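PDB 1WX1: nicotinate-nucleotide--dimethylbenzimidazole phosphoribosyltransferase from Thermus thermophilus HB8, which probably catalyses the transfer of phosphoribose from nicotinate mononucleotide to 5,6-dimethylbenzimidazole, giving alpha-ribazole 5'-phosphate on the pathway to cobalamin. Local coordinates for residues Leu300-Gly303 with Glu304-Ala308; Gln73-Leu76 with Asn77-Gly81. One frame throughout, in Å; residues are numbered along the deposited sequence.

Contact 1: residues Leu300-Gly303 with Glu304-Ala308; sequences LALG and EGTGA
Gly303 and Thr306 bracket a type I' beta turn that carries the chain from the loop after helix 281-290 into helix 306-321, with Gly305 as N-cap. Two donors of Thr306 grip the carbonyl O of Gly303: its hydroxyl OG1 at 2.7 Å, in the carbonyl plane on a lone pair, and its backbone N at 3.0 Å, from above that plane. The hydroxyl reaches back because chi1 (53°) sets OG1 between its own backbone N and carbonyl carbon. A water accepts from Gly303 N and donates to Thr306 OG1, bridging the turn a second time. The Leu302 side chain crosses that of Thr306 at about a right angle, its CD2 3.9 Å from Thr306 CG2, and its CD1 lies 3.6 Å from Glu304 OE2. Glu304, the predicted proton acceptor, extends its chain beyond CG, and Ile85 N is hydrogen-bonded to Glu304 OE1. An alanine in place of Glu304 removes the carboxylate, which would probably leave Ile85 N without its acceptor and open a gap beside the Leu302 methyls. Asp162 and Asp250 bind backbone N-H groups of the turn and the helix start, helix 84-91 packs on Leu302 and Thr306, helix 70-79 touches Glu304, and the second subunit reaches Leu300 and Leu302.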
loop_
_atom_site.group_PDB
_atom_site.type_symbol
_atom_site.label_atom_id
_atom_site.label_comp_id
_atom_site.label_asym_id
_atom_site.label_seq_id
_atom_site.Cartn_x
_atom_site.Cartn_y
_atom_site.Cartn_z
ATOM N N LEU A 300 -1.305 -1.918 -11.666
ATOM C CA LEU A 300 -1.756 -3.298 -11.781
ATOM C C LEU A 300 -2.843 -3.389 -12.847
ATOM O O LEU A 300 -3.629 -2.462 -13.030
ATOM C CB LEU A 300 -2.312 -3.789 -10.441
ATOM C CG LEU A 300 -1.376 -3.687 -9.231
ATOM C CD1 LEU A 300 -2.109 -4.163 -7.985
ATOM C CD2 LEU A 300 -0.125 -4.518 -9.466
ATOM N N ALA A 301 -2.885 -4.511 -13.552
ATOM C CA ALA A 301 -3.886 -4.713 -14.588
ATOM C C ALA A 301 -4.267 -6.188 -14.634
ATOM O O ALA A 301 -4.584 -6.721 -15.693
ATOM C CB ALA A 301 -3.332 -4.265 -15.940
ATOM N N LEU A 302 -4.247 -6.844 -13.480
ATOM C CA LEU A 302 -4.563 -8.268 -13.423
ATOM C C LEU A 302 -5.988 -8.650 -13.016
ATOM O O LEU A 302 -6.617 -9.477 -13.678
ATOM C CB LEU A 302 -3.572 -8.978 -12.497
ATOM C CG LEU A 302 -3.796 -10.476 -12.294
ATOM C CD1 LEU A 302 -3.757 -11.194 -13.633
ATOM C CD2 LEU A 302 -2.736 -11.017 -11.362
ATOM N N GLY A 303 -6.499 -8.061 -11.937
ATOM C CA GLY A 303 -7.838 -8.406 -11.480
ATOM C C GLY A 303 -7.759 -9.518 -10.442
ATOM O O GLY A 303 -6.815 -9.549 -9.660
ATOM N N GLU A 304 -8.734 -10.429 -10.432
ATOM C CA GLU A 304 -8.746 -11.542 -9.474
ATOM C C GLU A 304 -8.980 -11.064 -8.037
ATOM O O GLU A 304 -9.075 -11.879 -7.125
ATOM C CB GLU A 304 -7.409 -12.303 -9.492
ATOM C CG GLU A 304 -7.024 -12.971 -10.796
ATOM C CD GLU A 304 -5.650 -13.644 -10.722
ATOM O OE1 GLU A 304 -5.147 -13.896 -9.598
ATOM O OE2 GLU A 304 -5.076 -13.933 -11.791
ATOM N N GLY A 305 -9.066 -9.755 -7.836
ATOM C CA GLY A 305 -9.240 -9.227 -6.492
ATOM C C GLY A 305 -7.887 -8.860 -5.890
ATOM O O GLY A 305 -7.793 -8.475 -4.718
ATOM N N THR A 306 -6.839 -8.949 -6.706
ATOM C CA THR A 306 -5.478 -8.664 -6.255
ATOM C C THR A 306 -5.273 -7.298 -5.623
ATOM O O THR A 306 -4.668 -7.197 -4.553
ATOM C CB THR A 306 -4.453 -8.808 -7.402
ATOM O OG1 THR A 306 -4.866 -8.009 -8.516
ATOM C CG2 THR A 306 -4.325 -10.265 -7.835
ATOM N N GLY A 307 -5.756 -6.250 -6.285
ATOM C CA GLY A 307 -5.587 -4.909 -5.755
ATOM C C GLY A 307 -6.306 -4.721 -4.434
ATOM O O GLY A 307 -5.782 -4.086 -3.518
ATOM N N ALA A 308 -7.510 -5.275 -4.333
ATOM C CA ALA A 308 -8.291 -5.172 -3.116
ATOM C C ALA A 308 -7.586 -5.852 -1.948
ATOM O O ALA A 308 -7.541 -5.313 -0.842
ATOM C CB ALA A 308 -9.667 -5.799 -3.324
HETATM O O HOH W 1 -4.789 -6.159 -10.545
#

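Contact 2: residues Gln73-Leu76 with Asn77-Gly81; sequences QMVL and NFLRG
Main-chain hydrogen bonds tie Gln73-Leu76 to Asn77-Arg80 as the last turns of helix 70-79. Asn77 N donates to Gln73 O, Phe78 N to Met74 O at 2.8 Å, and Leu79 N to Val75 O at 3.0 Å; the bond from Arg80 N to Leu76 O is weak, its N-H...O angle only 128°.

Apolar packing gathers on the inward side. Met74, bent at chi2 and chi3 (-59° and -63°), curls its methyl CE to 3.8 Å from Phe78 CE2. Val75 CG1 and Leu79 CD1 meet more loosely, at 4.5 Å. Val98 of strand 94-100 receives Val75, Phe78 and Leu79, while Met163 of strand 157-163 touches Met74 and Phe78.

A backbone carbonyl meets a ring face where Met74 O lies 3.2 Å above the Phe78 plane, displaced toward the rim.

Among the polar side chains, Asn77 runs alongside Met74, placing OD1 3.8 Å from Met74 SD, and this oxygen is hydrogen-bonded to Thr17 OG1 of the second subunit. Gln73 OE1 likewise takes a hydrogen bond from Ser333 N of that subunit. Arg80 stretches back past Leu76, whose CB lies 4.2 Å above the guanidinium plane, offset toward its rim.

Gly81, the first residue beyond the helix, has positive phi and completes a Schellman motif; the helix packs on the parallel sheet and brings Met74 and Phe78 against Glu304, the predicted proton acceptor.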
loop_
_atom_site.group_PDB
_atom_site.type_symbol
_atom_site.label_atom_id
_atom_site.label_comp_id
_atom_site.label_asym_id
_atom_site.label_seq_id
_atom_site.Cartn_x
_atom_site.Cartn_y
_atom_site.Cartn_z
ATOM N N GLN A 73 -9.091 -22.816 -16.536
ATOM C CA GLN A 73 -7.747 -23.192 -16.121
ATOM C C GLN A 73 -7.286 -22.322 -14.956
ATOM O O GLN A 73 -6.628 -22.803 -14.040
ATOM C CB GLN A 73 -6.781 -23.057 -17.295
ATOM C CG GLN A 73 -7.181 -23.889 -18.506
ATOM C CD GLN A 73 -6.299 -23.620 -19.699
ATOM O OE1 GLN A 73 -5.795 -22.510 -19.871
ATOM N NE2 GLN A 73 -6.119 -24.631 -20.544
ATOM N N MET A 74 -7.645 -21.042 -14.978
ATOM C CA MET A 74 -7.251 -20.154 -13.893
ATOM C C MET A 74 -8.010 -20.488 -12.618
ATOM O O MET A 74 -7.469 -20.347 -11.526
ATOM C CB MET A 74 -7.456 -18.688 -14.287
ATOM C CG MET A 74 -6.334 -18.149 -15.164
ATOM S SD MET A 74 -4.713 -18.251 -14.341
ATOM C CE MET A 74 -4.986 -17.159 -12.926
ATOM N N VAL A 75 -9.259 -20.934 -12.749
ATOM C CA VAL A 75 -10.019 -21.319 -11.566
ATOM C C VAL A 75 -9.287 -22.483 -10.906
ATOM O O VAL A 75 -9.117 -22.513 -9.689
ATOM C CB VAL A 75 -11.457 -21.759 -11.913
ATOM C CG1 VAL A 75 -12.083 -22.486 -10.718
ATOM C CG2 VAL A 75 -12.298 -20.531 -12.254
ATOM N N LEU A 76 -8.848 -23.440 -11.716
ATOM C CA LEU A 76 -8.114 -24.581 -11.185
ATOM C C LEU A 76 -6.827 -24.078 -10.527
ATOM O O LEU A 76 -6.419 -24.584 -9.488
ATOM C CB LEU A 76 -7.792 -25.573 -12.305
ATOM C CG LEU A 76 -9.014 -26.311 -12.863
ATOM C CD1 LEU A 76 -8.596 -27.163 -14.056
ATOM C CD2 LEU A 76 -9.634 -27.179 -11.778
ATOM N N ASN A 77 -6.204 -23.073 -11.137
ATOM C CA ASN A 77 -4.972 -22.490 -10.604
ATOM C C ASN A 77 -5.281 -21.914 -9.217
ATOM O O ASN A 77 -4.493 -22.087 -8.284
ATOM C CB ASN A 77 -4.467 -21.382 -11.546
ATOM C CG ASN A 77 -3.000 -21.012 -11.309
ATOM O OD1 ASN A 77 -2.519 -19.988 -11.815
ATOM N ND2 ASN A 77 -2.285 -21.842 -10.561
ATOM N N PHE A 78 -6.427 -21.239 -9.087
ATOM C CA PHE A 78 -6.851 -20.661 -7.803
ATOM C C PHE A 78 -6.964 -21.763 -6.754
ATOM O O PHE A 78 -6.498 -21.609 -5.627
ATOM C CB PHE A 78 -8.236 -19.997 -7.902
ATOM C CG PHE A 78 -8.295 -18.785 -8.795
ATOM C CD1 PHE A 78 -9.499 -18.421 -9.402
ATOM C CD2 PHE A 78 -7.158 -18.023 -9.049
ATOM C CE1 PHE A 78 -9.571 -17.310 -10.243
ATOM C CE2 PHE A 78 -7.221 -16.909 -9.887
ATOM C CZ PHE A 78 -8.428 -16.560 -10.492
ATOM N N LEU A 79 -7.601 -22.869 -7.127
ATOM C CA LEU A 79 -7.795 -23.980 -6.200
ATOM C C LEU A 79 -6.491 -24.682 -5.836
ATOM O O LEU A 79 -6.410 -25.364 -4.817
ATOM C CB LEU A 79 -8.788 -24.992 -6.787
ATOM C CG LEU A 79 -10.176 -24.433 -7.131
ATOM C CD1 LEU A 79 -11.061 -25.560 -7.661
ATOM C CD2 LEU A 79 -10.807 -23.793 -5.896
ATOM N N ARG A 80 -5.472 -24.516 -6.668
ATOM C CA ARG A 80 -4.189 -25.142 -6.396
ATOM C C ARG A 80 -3.194 -24.147 -5.811
ATOM O O ARG A 80 -2.038 -24.485 -5.564
ATOM C CB ARG A 80 -3.661 -25.792 -7.673
ATOM C CG ARG A 80 -4.504 -27.004 -8.053
ATOM C CD ARG A 80 -4.344 -27.435 -9.501
ATOM N NE ARG A 80 -5.264 -28.530 -9.801
ATOM C CZ ARG A 80 -5.441 -29.060 -11.007
ATOM N NH1 ARG A 80 -4.762 -28.596 -12.048
ATOM N NH2 ARG A 80 -6.299 -30.060 -11.168
ATOM N N GLY A 81 -3.669 -22.921 -5.589
ATOM C CA GLY A 81 -2.856 -21.876 -4.991
ATOM C C GLY A 81 -1.728 -21.270 -5.798
ATOM O O GLY A 81 -0.806 -20.692 -5.218
#

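In the fold
Contact 2 precedes contact 1 by more than two hundred residues in sequence, yet their centres lie 15 Å apart and their side chains touch at Glu304. Its OE2 is 3.4 Å from Met74 CE, and its OE1 is 3.7 Å from Phe78 CE2. Residues 73-81 close helix 70-79, which packs on strands 47-54, 94-100 and 157-163 of the parallel sheet; residues 300-308 lead through a turn into helix 306-321, nearer the centre of the chain. Helix 84-91 follows contact 2 and also packs on contact 1. One helix end and one helix start thus flank the predicted proton acceptor, and both contacts meet the second subunit, placing this site near the dimer interface.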